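Local coordinates for assembly chaperone of ribosomal protein L4 (Acl4) (PDB 5TQB) that probably binds ribosomal protein L4 as a dedicated assembly chaperone, holding it against a superhelix of TPR-type helical repeats, at residues E86-L91 with F106-T111; D101-F106 with V153-T158; S261-Y266 with E318-H323; W302-L307 with E326-I331. All coordinates share one frame; numbering follows the deposited sequence.

Interaction 1: residues E86-L91 with F106-T111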
# COMPACT_ATOMS: atom_id res chain seq x y z
N GLU B 86 3.27 4.69 20.19
CA GLU B 86 2.28 4.81 19.13
C GLU B 86 1.20 5.84 19.45
O GLU B 86 0.81 6.63 18.58
CB GLU B 86 1.63 3.44 18.87
CG GLU B 86 0.55 3.43 17.80
CD GLU B 86 -0.17 2.09 17.70
OE1 GLU B 86 0.42 1.06 18.09
OE2 GLU B 86 -1.34 2.08 17.24
N LYS B 87 0.74 5.84 20.69
CA LYS B 87 -0.33 6.75 21.11
C LYS B 87 0.06 8.24 20.98
O LYS B 87 -0.80 9.08 20.69
CB LYS B 87 -0.76 6.45 22.55
CG LYS B 87 0.35 6.48 23.58
CD LYS B 87 -0.14 5.97 24.93
CE LYS B 87 0.96 5.93 25.97
NZ LYS B 87 1.96 4.85 25.73
N PHE B 88 1.33 8.56 21.20
CA PHE B 88 1.78 9.94 21.07
C PHE B 88 1.74 10.37 19.61
O PHE B 88 1.32 11.48 19.29
CB PHE B 88 3.21 10.10 21.61
CG PHE B 88 3.34 9.77 23.07
CD1 PHE B 88 2.91 10.66 24.04
CD2 PHE B 88 3.90 8.57 23.47
CE1 PHE B 88 3.03 10.36 25.38
CE2 PHE B 88 4.02 8.26 24.81
CZ PHE B 88 3.59 9.16 25.77
N LEU B 89 2.17 9.47 18.73
CA LEU B 89 2.27 9.77 17.31
C LEU B 89 0.89 9.94 16.69
O LEU B 89 0.69 10.79 15.82
CB LEU B 89 3.04 8.67 16.58
CG LEU B 89 4.40 8.30 17.20
CD1 LEU B 89 5.08 7.20 16.39
CD2 LEU B 89 5.31 9.51 17.32
N TRP B 90 -0.08 9.14 17.14
CA TRP B 90 -1.44 9.25 16.63
C TRP B 90 -2.11 10.54 17.08
O TRP B 90 -2.88 11.13 16.33
CB TRP B 90 -2.29 8.05 17.05
CG TRP B 90 -2.25 6.94 16.06
CD1 TRP B 90 -1.69 5.71 16.23
CD2 TRP B 90 -2.77 6.95 14.73
NE1 TRP B 90 -1.84 4.95 15.09
CE2 TRP B 90 -2.50 5.70 14.15
CE3 TRP B 90 -3.45 7.91 13.96
CZ2 TRP B 90 -2.88 5.37 12.86
CZ3 TRP B 90 -3.83 7.58 12.67
CH2 TRP B 90 -3.54 6.32 12.13
N LEU B 91 -1.84 10.96 18.31
CA LEU B 91 -2.41 12.20 18.84
C LEU B 91 -1.90 13.41 18.06
O LEU B 91 -2.61 14.41 17.91
CB LEU B 91 -2.09 12.36 20.32
CG LEU B 91 -2.96 11.53 21.27
CD1 LEU B 91 -2.32 11.48 22.64
CD2 LEU B 91 -4.36 12.11 21.35
N PHE B 106 4.59 14.74 18.65
CA PHE B 106 5.59 14.00 17.89
C PHE B 106 6.89 13.93 18.68
O PHE B 106 7.56 12.90 18.70
CB PHE B 106 5.85 14.67 16.54
CG PHE B 106 4.85 14.31 15.46
CD1 PHE B 106 4.36 15.29 14.60
CD2 PHE B 106 4.44 13.00 15.27
CE1 PHE B 106 3.46 14.97 13.60
CE2 PHE B 106 3.53 12.68 14.28
CZ PHE B 106 3.04 13.67 13.44
N GLU B 107 7.25 15.04 19.31
CA GLU B 107 8.49 15.12 20.08
C GLU B 107 8.44 14.16 21.26
O GLU B 107 9.42 13.48 21.55
CB GLU B 107 8.74 16.55 20.57
CG GLU B 107 9.40 17.45 19.52
CD GLU B 107 9.62 18.87 20.02
OE1 GLU B 107 9.23 19.18 21.16
OE2 GLU B 107 10.20 19.68 19.26
N ARG B 108 7.31 14.12 21.95
CA ARG B 108 7.11 13.19 23.05
C ARG B 108 7.28 11.75 22.55
O ARG B 108 7.84 10.91 23.25
CB ARG B 108 5.73 13.36 23.67
CG ARG B 108 5.60 14.61 24.52
CD ARG B 108 5.06 14.31 25.90
NE ARG B 108 3.64 14.64 26.04
CZ ARG B 108 2.83 14.09 26.94
NH1 ARG B 108 3.27 13.17 27.78
NH2 ARG B 108 1.56 14.47 27.00
N GLY B 109 6.79 11.49 21.35
CA GLY B 109 6.88 10.17 20.76
C GLY B 109 8.30 9.82 20.38
O GLY B 109 8.76 8.69 20.58
N ALA B 110 9.01 10.80 19.82
CA ALA B 110 10.41 10.62 19.45
C ALA B 110 11.26 10.33 20.68
O ALA B 110 12.15 9.48 20.65
CB ALA B 110 10.92 11.85 18.72
N THR B 111 10.97 11.03 21.78
CA THR B 111 11.70 10.85 23.03
C THR B 111 11.60 9.41 23.53
O THR B 111 12.61 8.80 23.90
CB THR B 111 11.18 11.79 24.14
OG1 THR B 111 11.34 13.15 23.73
CG2 THR B 111 11.94 11.58 25.45

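Interaction 2: residues D101-F106 with V153-T158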
# COMPACT_ATOMS: atom_id res chain seq x y z
N ASP B 101 1.04 21.94 18.35
CA ASP B 101 0.43 20.87 19.12
C ASP B 101 0.83 19.50 18.58
O ASP B 101 1.06 18.56 19.34
CB ASP B 101 -1.09 21.01 19.13
CG ASP B 101 -1.77 20.05 20.09
OD1 ASP B 101 -1.70 20.29 21.32
OD2 ASP B 101 -2.37 19.05 19.63
N SER B 102 0.92 19.39 17.25
CA SER B 102 1.34 18.14 16.61
C SER B 102 2.81 17.87 16.86
O SER B 102 3.19 16.74 17.18
CB SER B 102 1.08 18.19 15.11
OG SER B 102 -0.31 18.21 14.84
N VAL B 103 3.64 18.90 16.69
CA VAL B 103 5.07 18.78 16.92
C VAL B 103 5.36 18.36 18.37
O VAL B 103 6.26 17.55 18.62
CB VAL B 103 5.79 20.10 16.63
CG1 VAL B 103 7.27 19.99 16.98
CG2 VAL B 103 5.63 20.48 15.17
N ALA B 104 4.61 18.93 19.31
CA ALA B 104 4.77 18.61 20.72
C ALA B 104 4.50 17.12 20.95
O ALA B 104 5.28 16.44 21.62
CB ALA B 104 3.83 19.46 21.56
N TRP B 105 3.40 16.62 20.39
CA TRP B 105 3.08 15.20 20.51
C TRP B 105 4.14 14.32 19.83
O TRP B 105 4.55 13.29 20.37
CB TRP B 105 1.71 14.90 19.91
CG TRP B 105 0.56 15.29 20.79
CD1 TRP B 105 -0.44 16.17 20.51
CD2 TRP B 105 0.28 14.79 22.11
NE1 TRP B 105 -1.32 16.26 21.56
CE2 TRP B 105 -0.89 15.42 22.56
CE3 TRP B 105 0.92 13.87 22.96
CZ2 TRP B 105 -1.45 15.17 23.81
CZ3 TRP B 105 0.37 13.62 24.20
CH2 TRP B 105 -0.80 14.27 24.62
N PHE B 106 4.59 14.74 18.65
CA PHE B 106 5.59 14.00 17.89
C PHE B 106 6.89 13.93 18.68
O PHE B 106 7.56 12.90 18.70
CB PHE B 106 5.85 14.67 16.54
CG PHE B 106 4.85 14.31 15.46
CD1 PHE B 106 4.36 15.29 14.60
CD2 PHE B 106 4.44 13.00 15.27
CE1 PHE B 106 3.46 14.97 13.60
CE2 PHE B 106 3.53 12.68 14.28
CZ PHE B 106 3.04 13.67 13.44
N VAL B 153 8.97 17.43 9.92
CA VAL B 153 9.40 18.19 8.75
C VAL B 153 8.19 18.71 7.98
O VAL B 153 8.14 19.88 7.60
CB VAL B 153 10.29 17.34 7.81
CG1 VAL B 153 10.48 18.03 6.45
CG2 VAL B 153 11.65 17.07 8.45
N GLU B 154 7.21 17.83 7.77
CA GLU B 154 6.04 18.15 6.95
C GLU B 154 5.10 19.14 7.65
O GLU B 154 4.39 19.90 6.98
CB GLU B 154 5.30 16.87 6.56
CG GLU B 154 6.09 15.99 5.58
CD GLU B 154 5.66 14.51 5.59
OE1 GLU B 154 4.59 14.19 6.16
OE2 GLU B 154 6.41 13.67 5.04
N VAL B 155 5.10 19.16 8.98
CA VAL B 155 4.34 20.17 9.72
C VAL B 155 4.97 21.55 9.50
O VAL B 155 4.26 22.54 9.34
CB VAL B 155 4.28 19.87 11.23
CG1 VAL B 155 3.49 20.94 11.96
CG2 VAL B 155 3.65 18.50 11.49
N TYR B 156 6.30 21.60 9.49
CA TYR B 156 7.01 22.86 9.33
C TYR B 156 6.95 23.39 7.90
O TYR B 156 7.27 24.55 7.65
CB TYR B 156 8.46 22.75 9.80
CG TYR B 156 8.61 22.95 11.29
CD1 TYR B 156 8.46 24.21 11.86
CD2 TYR B 156 8.89 21.89 12.13
CE1 TYR B 156 8.58 24.40 13.22
CE2 TYR B 156 9.02 22.07 13.50
CZ TYR B 156 8.86 23.32 14.03
OH TYR B 156 8.99 23.49 15.39
N MSE B 157 6.54 22.53 6.97
CA MSE B 157 6.39 22.94 5.57
C MSE B 157 4.91 23.12 5.23
O MSE B 157 4.57 23.38 4.08
CB MSE B 157 7.03 21.92 4.64
CG MSE B 157 8.53 21.77 4.84
SE MSE B 157 9.32 20.50 3.60
CE MSE B 157 9.17 21.56 1.98
N THR B 158 4.05 22.99 6.24
CA THR B 158 2.64 23.31 6.10
C THR B 158 2.18 24.21 7.25
O THR B 158 2.31 25.44 7.17
CB THR B 158 1.76 22.05 6.01
OG1 THR B 158 2.05 21.15 7.10
CG2 THR B 158 2.00 21.33 4.67

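Interaction 3: residues S261-Y266 with E318-H323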
# COMPACT_ATOMS: atom_id res chain seq x y z
N SER B 261 -8.92 4.24 -6.12
CA SER B 261 -8.23 5.42 -5.60
C SER B 261 -8.33 6.58 -6.58
O SER B 261 -7.58 6.65 -7.56
CB SER B 261 -6.76 5.09 -5.34
OG SER B 261 -6.09 6.23 -4.84
N VAL B 262 -9.25 7.50 -6.30
CA VAL B 262 -9.50 8.63 -7.17
C VAL B 262 -8.23 9.43 -7.40
O VAL B 262 -7.89 9.75 -8.54
CB VAL B 262 -10.57 9.57 -6.56
CG1 VAL B 262 -10.77 10.82 -7.45
CG2 VAL B 262 -11.88 8.83 -6.39
N GLU B 263 -7.53 9.73 -6.31
CA GLU B 263 -6.38 10.61 -6.35
C GLU B 263 -5.24 10.00 -7.16
O GLU B 263 -4.44 10.72 -7.75
CB GLU B 263 -5.92 10.94 -4.93
CG GLU B 263 -4.87 12.04 -4.86
CD GLU B 263 -4.88 12.78 -3.54
OE1 GLU B 263 -3.88 13.46 -3.24
OE2 GLU B 263 -5.89 12.70 -2.80
N VAL B 264 -5.17 8.67 -7.19
CA VAL B 264 -4.11 8.01 -7.96
C VAL B 264 -4.43 7.98 -9.45
O VAL B 264 -3.52 8.08 -10.28
CB VAL B 264 -3.83 6.60 -7.42
CG1 VAL B 264 -2.85 5.85 -8.33
CG2 VAL B 264 -3.25 6.70 -6.02
N TRP B 265 -5.71 7.84 -9.81
CA TRP B 265 -6.09 7.91 -11.21
C TRP B 265 -5.75 9.30 -11.74
O TRP B 265 -5.25 9.46 -12.85
CB TRP B 265 -7.58 7.60 -11.42
CG TRP B 265 -7.91 6.14 -11.41
CD1 TRP B 265 -8.64 5.47 -10.48
CD2 TRP B 265 -7.54 5.17 -12.40
NE1 TRP B 265 -8.74 4.14 -10.82
CE2 TRP B 265 -8.07 3.93 -11.99
CE3 TRP B 265 -6.80 5.23 -13.59
CZ2 TRP B 265 -7.89 2.76 -12.73
CZ3 TRP B 265 -6.62 4.07 -14.32
CH2 TRP B 265 -7.17 2.85 -13.89
N TYR B 266 -6.02 10.31 -10.92
CA TYR B 266 -5.71 11.69 -11.29
C TYR B 266 -4.21 11.90 -11.47
O TYR B 266 -3.76 12.43 -12.49
CB TYR B 266 -6.23 12.65 -10.23
CG TYR B 266 -5.77 14.06 -10.45
CD1 TYR B 266 -6.38 14.86 -11.41
CD2 TYR B 266 -4.72 14.59 -9.73
CE1 TYR B 266 -5.97 16.15 -11.63
CE2 TYR B 266 -4.29 15.88 -9.94
CZ TYR B 266 -4.92 16.65 -10.89
OH TYR B 266 -4.49 17.95 -11.10
N GLU B 318 -13.79 18.54 -4.95
CA GLU B 318 -14.36 19.23 -6.10
C GLU B 318 -13.30 19.82 -7.04
O GLU B 318 -13.43 19.72 -8.25
CB GLU B 318 -15.32 20.33 -5.64
CG GLU B 318 -16.59 19.80 -4.97
CD GLU B 318 -17.55 20.90 -4.56
OE1 GLU B 318 -17.15 22.08 -4.54
OE2 GLU B 318 -18.72 20.58 -4.24
N ARG B 319 -12.26 20.43 -6.48
CA ARG B 319 -11.24 21.07 -7.31
C ARG B 319 -10.47 20.06 -8.17
O ARG B 319 -10.11 20.36 -9.31
CB ARG B 319 -10.27 21.88 -6.44
CG ARG B 319 -10.93 23.06 -5.76
CD ARG B 319 -9.92 24.13 -5.40
NE ARG B 319 -9.15 23.78 -4.20
CZ ARG B 319 -8.11 24.47 -3.76
NH1 ARG B 319 -7.69 25.55 -4.42
NH2 ARG B 319 -7.47 24.09 -2.66
N LEU B 320 -10.23 18.87 -7.63
CA LEU B 320 -9.56 17.82 -8.39
C LEU B 320 -10.47 17.31 -9.50
O LEU B 320 -10.01 17.00 -10.60
CB LEU B 320 -9.15 16.68 -7.46
CG LEU B 320 -8.38 15.52 -8.09
CD1 LEU B 320 -7.41 14.94 -7.08
CD2 LEU B 320 -9.32 14.43 -8.59
N GLY B 321 -11.76 17.24 -9.20
CA GLY B 321 -12.74 16.79 -10.17
C GLY B 321 -12.87 17.73 -11.34
O GLY B 321 -12.99 17.30 -12.49
N GLU B 322 -12.83 19.03 -11.07
CA GLU B 322 -12.96 20.01 -12.14
C GLU B 322 -11.69 20.09 -12.98
O GLU B 322 -11.76 20.34 -14.18
CB GLU B 322 -13.32 21.39 -11.58
CG GLU B 322 -14.65 21.42 -10.82
CD GLU B 322 -15.81 20.83 -11.62
OE1 GLU B 322 -15.87 21.05 -12.85
OE2 GLU B 322 -16.67 20.15 -11.01
N HIS B 323 -10.54 19.87 -12.36
CA HIS B 323 -9.28 19.94 -13.09
C HIS B 323 -9.15 18.77 -14.06
O HIS B 323 -8.65 18.93 -15.18
CB HIS B 323 -8.09 19.94 -12.14
CG HIS B 323 -6.80 20.28 -12.82
ND1 HIS B 323 -5.60 19.70 -12.45
CD2 HIS B 323 -6.51 21.14 -13.82
CE1 HIS B 323 -4.63 20.19 -13.21
NE2 HIS B 323 -5.16 21.06 -14.05

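Interaction 4: residues W302-L307 with E326-I331. With EDO (1,2-ethanediol), chain G.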
# COMPACT_ATOMS: atom_id res chain seq x y z
N TRP B 302 -6.89 7.52 -18.16
CA TRP B 302 -6.72 7.61 -16.72
C TRP B 302 -7.68 8.64 -16.12
O TRP B 302 -8.29 8.40 -15.08
CB TRP B 302 -5.28 7.95 -16.37
CG TRP B 302 -4.35 6.77 -16.37
CD1 TRP B 302 -3.92 6.06 -17.45
CD2 TRP B 302 -3.74 6.16 -15.23
NE1 TRP B 302 -3.09 5.05 -17.06
CE2 TRP B 302 -2.96 5.08 -15.70
CE3 TRP B 302 -3.78 6.42 -13.85
CZ2 TRP B 302 -2.21 4.27 -14.84
CZ3 TRP B 302 -3.04 5.60 -13.00
CH2 TRP B 302 -2.27 4.54 -13.50
N LEU B 303 -7.82 9.78 -16.79
CA LEU B 303 -8.64 10.87 -16.27
C LEU B 303 -10.13 10.57 -16.40
O LEU B 303 -10.91 10.93 -15.53
CB LEU B 303 -8.29 12.18 -16.98
CG LEU B 303 -6.89 12.74 -16.71
CD1 LEU B 303 -6.62 13.92 -17.63
CD2 LEU B 303 -6.73 13.15 -15.25
N ARG B 304 -10.51 9.93 -17.50
CA ARG B 304 -11.88 9.47 -17.66
C ARG B 304 -12.21 8.53 -16.52
O ARG B 304 -13.25 8.65 -15.87
CB ARG B 304 -12.06 8.76 -19.01
CG ARG B 304 -12.06 9.70 -20.21
CD ARG B 304 -13.47 10.04 -20.67
NE ARG B 304 -13.47 11.07 -21.71
CZ ARG B 304 -13.23 10.84 -23.00
NH1 ARG B 304 -12.96 9.62 -23.44
NH2 ARG B 304 -13.26 11.85 -23.87
N GLN B 305 -11.29 7.60 -16.26
CA GLN B 305 -11.49 6.60 -15.22
C GLN B 305 -11.50 7.26 -13.84
O GLN B 305 -12.17 6.79 -12.93
CB GLN B 305 -10.39 5.55 -15.29
CG GLN B 305 -10.59 4.38 -14.33
CD GLN B 305 -11.86 3.59 -14.63
OE1 GLN B 305 -12.34 3.57 -15.76
NE2 GLN B 305 -12.40 2.94 -13.61
N CYS B 306 -10.75 8.35 -13.69
CA CYS B 306 -10.74 9.09 -12.45
C CYS B 306 -12.14 9.63 -12.16
O CYS B 306 -12.67 9.42 -11.07
CB CYS B 306 -9.73 10.24 -12.50
SG CYS B 306 -9.88 11.42 -11.14
N LEU B 307 -12.73 10.31 -13.13
CA LEU B 307 -14.06 10.88 -12.96
C LEU B 307 -15.11 9.80 -12.77
O LEU B 307 -16.11 10.00 -12.07
CB LEU B 307 -14.46 11.75 -14.17
CG LEU B 307 -14.01 13.21 -14.25
CD1 LEU B 307 -14.11 13.94 -12.91
CD2 LEU B 307 -12.61 13.31 -14.80
N GLU B 326 -10.96 19.70 -17.09
CA GLU B 326 -10.20 20.66 -17.90
C GLU B 326 -9.15 19.96 -18.73
O GLU B 326 -8.96 20.28 -19.90
CB GLU B 326 -9.49 21.69 -17.01
CG GLU B 326 -10.37 22.66 -16.26
CD GLU B 326 -9.55 23.64 -15.43
OE1 GLU B 326 -8.65 24.28 -16.00
OE2 GLU B 326 -9.80 23.76 -14.21
N LEU B 327 -8.46 19.00 -18.11
CA LEU B 327 -7.37 18.28 -18.77
C LEU B 327 -7.88 17.42 -19.92
O LEU B 327 -7.25 17.36 -20.98
CB LEU B 327 -6.62 17.42 -17.75
CG LEU B 327 -5.79 18.20 -16.72
CD1 LEU B 327 -5.36 17.30 -15.56
CD2 LEU B 327 -4.56 18.84 -17.38
N ILE B 328 -9.03 16.77 -19.73
CA ILE B 328 -9.61 15.96 -20.79
C ILE B 328 -10.03 16.86 -21.96
O ILE B 328 -9.71 16.57 -23.11
CB ILE B 328 -10.82 15.15 -20.29
CG1 ILE B 328 -10.34 14.09 -19.29
CG2 ILE B 328 -11.54 14.48 -21.45
CD1 ILE B 328 -11.45 13.37 -18.57
N ALA B 329 -10.75 17.93 -21.65
CA ALA B 329 -11.19 18.88 -22.66
C ALA B 329 -10.00 19.43 -23.44
O ALA B 329 -10.08 19.65 -24.65
CB ALA B 329 -11.96 20.02 -22.02
N SER B 330 -8.89 19.62 -22.74
CA SER B 330 -7.67 20.11 -23.35
C SER B 330 -7.05 19.11 -24.32
O SER B 330 -6.69 19.47 -25.44
CB SER B 330 -6.65 20.45 -22.26
OG SER B 330 -5.35 20.50 -22.80
N ILE B 331 -6.92 17.86 -23.89
CA ILE B 331 -6.39 16.80 -24.75
C ILE B 331 -7.23 16.64 -26.01
O ILE B 331 -6.71 16.38 -27.09
CB ILE B 331 -6.32 15.44 -24.00
CG1 ILE B 331 -5.32 15.51 -22.85
CG2 ILE B 331 -5.91 14.32 -24.95
CD1 ILE B 331 -5.41 14.34 -21.90
C1 EDO G . -10.56 -0.24 -13.50
O1 EDO G . -9.28 -0.62 -13.04
C2 EDO G . -11.52 -0.14 -12.33
O2 EDO G . -11.24 1.02 -11.57

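Interaction 1: residues E86-L91 with F106-T111
Phe88 on helix 86-94 and Arg108 on helix 100-125 each place CG opposite their own carbonyl carbon (chi1 -61° for Phe88), and these rotations bring the ring and the arginine chain together. The Arg108 chain bends at chi2 and again at chi3, which puts NH1 3.7 Å from Phe88 CE1. That carbon stands over one face of the guanidinium, displaced toward its rim, with the two planes 58° apart. Arg108 CB adds a contact of 3.9 Å with Phe88 CD1. The helices follow each other in the chain, and the axes of the two segments run antiparallel at 160°, only 7.8 Å apart, a tight helical hairpin of the kind from which TPR-type superhelices are built. Gly109 makes this spacing possible: its CA touches Phe88 CB at 3.8 Å and Leu89 CD2 at the same distance, and any CB there would run into that methyl. Phe106 CB points away from helix 86-94, yet the ring swings back across Leu89 at about a right angle, CE2 lying 3.7 Å from Leu89 O and CD2 4.1 Å from Leu89 CD2. Helix 131-156 and an aromatic side chain of the bound protein chain also pack on Leu89 and Phe106.

Interaction 2: residues D101-F106 with V153-T158
Val155 faces Val103 across the long antiparallel hairpin of helices 100-125 and 131-156, within the all-helical superhelix of this TPR-type protein; the early part of helix 100-125 packs here on the last turns of helix 131-156. From a CB directed toward helix 100-125, the two methyls of Val155 diverge. CG1, set opposite the backbone N at chi1 180°, meets Val103 CG2 at 3.9 Å. CG2 turns to the other side and approaches the edge of the Phe106 ring close to its plane, 4.1 Å from CE1, with Ser102 CB farther off at 4.5 Å. The hydroxyl of Ser102 is hydrogen-bonded to Ala92 O; only carbons meet between Ser102 and Val155. Val103 CG2 has a second neighbour, Tyr156 CE2 at 4.1 Å, whose side chain runs roughly at right angles to the valine. Leu160, in the loop beyond, packs on both Val103 and Val155. Glu154 instead serves the bound protein chain, making a salt bridge with a basic side chain of that chain and a hydrogen bond with that chain's backbone. Thr158 OG1 donates to Glu154 O at 2.7 Å, at a C=O···donor angle of 140° and tilted 19° from the carbonyl plane.

Interaction 3: residues S261-Y266 with E318-H323
Leu320 lies over one face of the Tyr266 ring, its CG 4.0 Å from the ring centroid and 18° off the normal, a CH-pi contact displaced toward the rim. CD1 spreads over the same ring and comes within 3.8 Å of Tyr266 CD2, while CD2 turns back to Tyr266 CB at 3.9 Å and to Val262 CG1 at 4.1 Å. The tyrosine reaches so far because its CG stands opposite the backbone N (chi1 172°), sending the ring past the leucine toward His323. There Tyr266 OH forms a very short hydrogen bond of 2.5 Å with His323 ND1, met at the edge of the imidazole near its plane. The rings are otherwise only rim to rim, their planes 53° apart. A phenylalanine in place of Tyr266 would keep a face for Leu320 but would probably leave His323 ND1 without its hydroxyl mate and the imidazole freer to turn.

Helices 262-281 and 318-333 are the first and third of three successive helices in the superhelix; their short segments run in broadly the same direction with axes 11.1 Å apart, and large side chains bridge the gap. Tyr266 OH is also hydrogen-bonded to the backbone of the bound protein chain. Either Tyr266 or His323 could be the donor in their bond, whose exact shortness is doubtful at this resolution, and the tautomer or charge of His323 would probably depend on which it is.

Interaction 4: residues W302-L307 with E326-I331
Leu303 begins the contact on helix 291-313, sliding past Ile328 of helix 318-333 in the opposite sense so that its CB rests 3.6 Å from Ile328 CG1. Its CG lies opposite the carbonyl carbon (chi1 -67°), and from there CD1 extends to Leu327 CB at 3.5 Å and more loosely to Ile331 CD1. At Arg304 the backbone N comes within 3.7 Å of Ile328 CD1; the side chain, bent at chi2, passes its NE by Ile328 CG2 at 3.9 Å, a van der Waals contact at the exposed border. Gln305 takes no part in the helix contact; its NE2 makes a weak hydrogen bond of 3.0 Å to O2 of a 1,2-ethanediol molecule, probably from the crystallisation liquor. Cys306 packs on Trp265 and Leu320. One turn beyond Leu303, Leu307 reaches tip to tip toward Ile328, CD2 to CD1 at 3.9 Å. Ile328 thus touches Leu303, Arg304 and Leu307 together, and an alanine here would probably open a gap among them and let the Leu307 methyls and the arginine chain move more freely. Consecutive helices whose segments run antiparallel at 146°, with segment axes 10.0 Å apart and zipped by branched aliphatic side chains, form a helical hairpin of the sort repeated along TPR-type superhelices.

In the fold
The four contacts fall into two pairs. Interactions 1 and 2 share Phe106 and helix 100-125, with centres 11 Å apart; Trp105 extends the join by packing its CB on Phe88 O at 3.5 Å. Interactions 3 and 4 share helix 318-333, their centres 9 Å apart, and Trp265 wedges against Trp302, Gln305 and Cys306, its CE3 3.3 Å from Trp302 CE3. Between the pairs there is no touch: the centres of interactions 1 and 3 are about 32 Å apart, on opposite sides of the chain's centre. The bound protein chain reaches residues of interactions 1, 2 and 3, whereas at interaction 4 it offers only a weak, long ion pair to Glu326.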